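Local coordinates for putative general stress protein 26 (Jannaschia sp., PDB 2QEA) that is of unproven function but belongs to the pyridoxamine 5'-phosphate oxidase-like family and is probably a flavin-binding, stress-related oxidoreductase, at residues Leu54-Phe67 and Tyr77-Asp89. Sequence-based numbering, arbitrary orientation. Where two conformers were deposited one is given.
Sequences LAKGVAAGPQPAQF and YADLDGTLERSTD
Gln63, Ala65 and Phe67 each exchange a pair of backbone hydrogen bonds with Leu84, Gly82 and Leu80 respectively, joining strands 63-67 and 77-87 as the antiparallel arms of a beta hairpin in the curved sheet of this pyridoxamine 5'-phosphate oxidase-like fold. The axes of these short segments lie 122° from parallel. Not all the bonds are alike: Ala65 N reaches Gly82 O from above the carbonyl plane, 53° out of it.

On the face carrying Ala65 and Phe67, Leu84 meets residues from both the helical segment and the neighbouring strand. The strand pairing sets its CB 3.6 Å from Ala65 CB, and with CG anti to the backbone N its CD2 reaches Val58 CG1 at 3.9 Å. Leu54 CD2 meets the same Leu84 methyl, crossing at about a right angle, and this ties helix 53-57 to the hairpin; Ile23 of strand 19-23 also packs on Leu54 and Val58. Farther along, Leu80 CD1 sits at the edge of the Phe67 ring. A water bridges Val58 O and Arg86 N, accepting from the latter.

On the other face, Gln66, extended through chi1 and chi2, brings its amide to Asp79, whose OD2 bonds to Leu29 N of the second subunit. Gln66 NE2 donates to Asp79 OD1 at 2.7 Å, meeting it on its syn side but tilted 30° out of the carboxylate plane, the two flat groups nearly coplanar.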
loop_
_atom_site.group_PDB
_atom_site.type_symbol
_atom_site.label_atom_id
_atom_site.label_comp_id
_atom_site.label_asym_id
_atom_site.label_seq_id
_atom_site.Cartn_x
_atom_site.Cartn_y
_atom_site.Cartn_z
ATOM N N LEU A 54 -0.120 18.167 0.877
ATOM C CA LEU A 54 -1.102 17.798 -0.165
ATOM C C LEU A 54 -2.131 18.912 -0.415
ATOM O O LEU A 54 -2.490 19.165 -1.568
ATOM C CB LEU A 54 -1.832 16.486 0.175
ATOM C CG LEU A 54 -1.020 15.191 0.167
ATOM C CD1 LEU A 54 -1.864 14.041 0.698
ATOM C CD2 LEU A 54 -0.486 14.873 -1.230
ATOM N N ALA A 55 -2.591 19.561 0.661
ATOM C CA ALA A 55 -3.547 20.679 0.573
ATOM C C ALA A 55 -2.911 21.886 -0.121
ATOM O O ALA A 55 -3.480 22.426 -1.074
ATOM C CB ALA A 55 -4.058 21.074 1.955
ATOM N N LYS A 56 -1.732 22.288 0.361
ATOM C CA LYS A 56 -0.975 23.407 -0.234
ATOM C C LYS A 56 -0.528 23.120 -1.675
ATOM O O LYS A 56 -0.483 24.037 -2.493
ATOM C CB LYS A 56 0.238 23.788 0.632
ATOM C CG LYS A 56 -0.130 24.370 2.001
ATOM C CD LYS A 56 1.084 24.858 2.800
ATOM C CE LYS A 56 2.050 23.733 3.176
ATOM N NZ LYS A 56 3.128 24.210 4.092
ATOM N N GLY A 57 -0.206 21.857 -1.970
ATOM C CA GLY A 57 0.204 21.429 -3.313
ATOM C C GLY A 57 -0.868 21.558 -4.388
ATOM O O GLY A 57 -0.540 21.794 -5.552
ATOM N N VAL A 58 -2.137 21.397 -3.994
ATOM C CA VAL A 58 -3.298 21.513 -4.898
ATOM C C VAL A 58 -4.116 22.809 -4.691
ATOM O O VAL A 58 -5.230 22.917 -5.218
ATOM C CB VAL A 58 -4.236 20.265 -4.777
ATOM C CG1 VAL A 58 -3.454 18.983 -5.045
ATOM C CG2 VAL A 58 -4.931 20.202 -3.412
ATOM N N ALA A 59 -3.562 23.785 -3.957
ATOM C CA ALA A 59 -4.238 25.071 -3.681
ATOM C C ALA A 59 -4.393 25.932 -4.940
ATOM O O ALA A 59 -5.458 26.509 -5.165
ATOM C CB ALA A 59 -3.494 25.854 -2.594
ATOM N N ALA A 60 -3.329 26.012 -5.742
ATOM C CA ALA A 60 -3.338 26.758 -7.013
ATOM C C ALA A 60 -4.232 26.108 -8.085
ATOM O O ALA A 60 -4.831 26.818 -8.894
ATOM C CB ALA A 60 -1.916 26.933 -7.548
ATOM N N GLY A 61 -4.314 24.774 -8.087
ATOM C CA GLY A 61 -5.151 24.027 -9.046
ATOM C C GLY A 61 -4.861 22.528 -9.093
ATOM O O GLY A 61 -4.018 22.049 -8.327
ATOM N N PRO A 62 -5.570 21.772 -9.970
ATOM C CA PRO A 62 -5.346 20.321 -10.123
ATOM C C PRO A 62 -3.906 19.941 -10.512
ATOM O O PRO A 62 -3.300 20.620 -11.353
ATOM C CB PRO A 62 -6.324 19.923 -11.238
ATOM C CG PRO A 62 -7.364 20.963 -11.225
ATOM C CD PRO A 62 -6.667 22.232 -10.845
ATOM N N GLN A 63 -3.382 18.880 -9.889
ATOM C CA GLN A 63 -2.015 18.383 -10.110
ATOM C C GLN A 63 -1.998 16.871 -10.373
ATOM O O GLN A 63 -2.813 16.156 -9.782
ATOM C CB GLN A 63 -1.159 18.652 -8.865
ATOM C CG GLN A 63 -0.889 20.125 -8.567
ATOM C CD GLN A 63 -0.001 20.812 -9.592
ATOM O OE1 GLN A 63 0.780 20.172 -10.301
ATOM N NE2 GLN A 63 -0.109 22.130 -9.662
ATOM N N PRO A 64 -1.083 16.380 -11.258
ATOM C CA PRO A 64 -0.939 14.923 -11.441
ATOM C C PRO A 64 -0.550 14.245 -10.121
ATOM O O PRO A 64 0.334 14.743 -9.413
ATOM C CB PRO A 64 0.196 14.800 -12.471
ATOM C CG PRO A 64 0.211 16.091 -13.178
ATOM C CD PRO A 64 -0.179 17.117 -12.166
ATOM N N ALA A 65 -1.225 13.145 -9.793
ATOM C CA ALA A 65 -1.020 12.448 -8.525
ATOM C C ALA A 65 -1.015 10.933 -8.657
ATOM O O ALA A 65 -1.447 10.377 -9.673
ATOM C CB ALA A 65 -2.094 12.877 -7.539
ATOM N N GLN A 66 -0.522 10.290 -7.599
ATOM C CA GLN A 66 -0.440 8.838 -7.490
ATOM C C GLN A 66 -1.173 8.390 -6.227
ATOM O O GLN A 66 -1.092 9.061 -5.196
ATOM C CB GLN A 66 1.020 8.391 -7.414
ATOM C CG GLN A 66 1.225 6.870 -7.439
ATOM C CD GLN A 66 2.679 6.449 -7.326
ATOM O OE1 GLN A 66 3.574 7.267 -7.103
ATOM N NE2 GLN A 66 2.919 5.155 -7.474
ATOM N N PHE A 67 -1.879 7.264 -6.327
ATOM C CA PHE A 67 -2.564 6.649 -5.189
ATOM C C PHE A 67 -2.333 5.142 -5.249
ATOM O O PHE A 67 -2.795 4.483 -6.181
ATOM C CB PHE A 67 -4.053 6.989 -5.178
ATOM C CG PHE A 67 -4.783 6.464 -3.969
ATOM C CD1 PHE A 67 -4.426 6.900 -2.686
ATOM C CD2 PHE A 67 -5.841 5.556 -4.104
ATOM C CE1 PHE A 67 -5.096 6.419 -1.549
ATOM C CE2 PHE A 67 -6.527 5.076 -2.976
ATOM C CZ PHE A 67 -6.157 5.513 -1.698
ATOM N N TYR A 77 -5.131 -4.671 -4.788
ATOM C CA TYR A 77 -3.794 -4.089 -4.919
ATOM C C TYR A 77 -3.841 -3.240 -6.183
ATOM O O TYR A 77 -4.319 -3.716 -7.217
ATOM C CB TYR A 77 -2.731 -5.188 -5.017
ATOM C CG TYR A 77 -2.857 -6.240 -3.935
ATOM C CD1 TYR A 77 -2.205 -6.092 -2.705
ATOM C CD2 TYR A 77 -3.659 -7.377 -4.126
ATOM C CE1 TYR A 77 -2.336 -7.063 -1.691
ATOM C CE2 TYR A 77 -3.798 -8.349 -3.121
ATOM C CZ TYR A 77 -3.135 -8.186 -1.908
ATOM O OH TYR A 77 -3.269 -9.139 -0.926
ATOM N N ALA A 78 -3.379 -1.991 -6.101
ATOM C CA ALA A 78 -3.448 -1.077 -7.245
ATOM C C ALA A 78 -2.494 0.104 -7.152
ATOM O O ALA A 78 -2.399 0.726 -6.101
ATOM C CB ALA A 78 -4.874 -0.556 -7.393
ATOM N N ASP A 79 -1.781 0.377 -8.246
ATOM C CA ASP A 79 -0.922 1.552 -8.386
ATOM C C ASP A 79 -1.668 2.392 -9.423
ATOM O O ASP A 79 -1.722 2.011 -10.593
ATOM C CB ASP A 79 0.486 1.164 -8.865
ATOM C CG ASP A 79 1.433 2.363 -8.994
ATOM O OD1 ASP A 79 1.078 3.498 -8.606
ATOM O OD2 ASP A 79 2.562 2.165 -9.488
ATOM N N LEU A 80 -2.237 3.519 -8.983
ATOM C CA LEU A 80 -3.076 4.379 -9.823
ATOM C C LEU A 80 -2.466 5.744 -10.130
ATOM O O LEU A 80 -1.964 6.397 -9.225
ATOM C CB LEU A 80 -4.400 4.643 -9.105
ATOM C CG LEU A 80 -5.208 3.450 -8.593
ATOM C CD1 LEU A 80 -6.356 3.969 -7.755
ATOM C CD2 LEU A 80 -5.701 2.587 -9.734
ATOM N N ASP A 81 -2.523 6.152 -11.401
ATOM C CA ASP A 81 -2.148 7.503 -11.840
ATOM C C ASP A 81 -3.465 8.262 -11.971
ATOM O O ASP A 81 -4.473 7.693 -12.406
ATOM C CB ASP A 81 -1.415 7.504 -13.192
ATOM C CG ASP A 81 0.006 6.963 -13.103
ATOM O OD1 ASP A 81 0.691 7.175 -12.076
ATOM O OD2 ASP A 81 0.456 6.340 -14.085
ATOM N N GLY A 82 -3.451 9.543 -11.608
ATOM C CA GLY A 82 -4.654 10.371 -11.665
ATOM C C GLY A 82 -4.410 11.853 -11.472
ATOM O O GLY A 82 -3.320 12.344 -11.759
ATOM N N THR A 83 -5.442 12.551 -10.991
ATOM C CA THR A 83 -5.408 13.995 -10.747
ATOM C C THR A 83 -5.982 14.289 -9.358
ATOM O O THR A 83 -7.107 13.878 -9.067
ATOM C CB THR A 83 -6.254 14.745 -11.799
ATOM O OG1 THR A 83 -5.816 14.382 -13.116
ATOM C CG2 THR A 83 -6.140 16.262 -11.626
ATOM N N LEU A 84 -5.208 14.986 -8.520
ATOM C CA LEU A 84 -5.635 15.402 -7.174
ATOM C C LEU A 84 -5.992 16.891 -7.232
ATOM O O LEU A 84 -5.301 17.671 -7.893
ATOM C CB LEU A 84 -4.525 15.164 -6.145
ATOM C CG LEU A 84 -4.865 15.356 -4.662
ATOM C CD1 LEU A 84 -5.904 14.340 -4.201
ATOM C CD2 LEU A 84 -3.610 15.241 -3.809
ATOM N N GLU A 85 -7.064 17.274 -6.533
ATOM C CA GLU A 85 -7.534 18.665 -6.504
ATOM C C GLU A 85 -8.405 18.989 -5.293
ATOM O O GLU A 85 -8.910 18.080 -4.628
ATOM C CB GLU A 85 -8.343 18.969 -7.777
ATOM C CG GLU A 85 -9.579 18.079 -7.984
ATOM C CD GLU A 85 -10.320 18.375 -9.276
ATOM O OE1 GLU A 85 -10.636 19.556 -9.536
ATOM O OE2 GLU A 85 -10.619 17.415 -10.018
ATOM N N ARG A 86 -8.568 20.292 -5.040
ATOM C CA ARG A 86 -9.430 20.830 -3.984
ATOM C C ARG A 86 -10.883 20.623 -4.438
ATOM O O ARG A 86 -11.160 20.720 -5.638
ATOM C CB ARG A 86 -9.189 22.349 -3.838
ATOM C CG ARG A 86 -9.443 22.963 -2.463
ATOM C CD ARG A 86 -8.207 22.855 -1.570
ATOM N NE ARG A 86 -8.219 23.824 -0.470
ATOM C CZ ARG A 86 -7.199 24.071 0.361
ATOM N NH1 ARG A 86 -6.039 23.411 0.266
ATOM N NH2 ARG A 86 -7.338 24.997 1.309
ATOM N N SER A 87 -11.794 20.393 -3.496
ATOM C CA SER A 87 -13.220 20.271 -3.798
ATOM C C SER A 87 -14.009 21.099 -2.790
ATOM O O SER A 87 -13.776 20.983 -1.583
ATOM C CB SER A 87 -13.679 18.819 -3.756
ATOM O OG SER A 87 -15.033 18.724 -4.165
ATOM N N THR A 88 -14.916 21.938 -3.299
ATOM C CA THR A 88 -15.827 22.753 -2.483
ATOM C C THR A 88 -17.257 22.170 -2.574
ATOM O O THR A 88 -18.242 22.905 -2.460
ATOM C CB THR A 88 -15.798 24.234 -2.944
ATOM O OG1 THR A 88 -16.263 24.328 -4.297
ATOM C CG2 THR A 88 -14.385 24.803 -2.850
ATOM N N ASP A 89 -17.352 20.847 -2.748
ATOM C CA ASP A 89 -18.616 20.132 -2.899
ATOM C C ASP A 89 -19.107 19.776 -1.493
ATOM O O ASP A 89 -18.587 18.847 -0.865
ATOM C CB ASP A 89 -18.400 18.876 -3.777
ATOM C CG ASP A 89 -19.695 18.121 -4.111
ATOM O OD1 ASP A 89 -20.814 18.604 -3.823
ATOM O OD2 ASP A 89 -19.582 17.019 -4.691
HETATM O O HOH W 1 -7.155 21.935 -6.861
#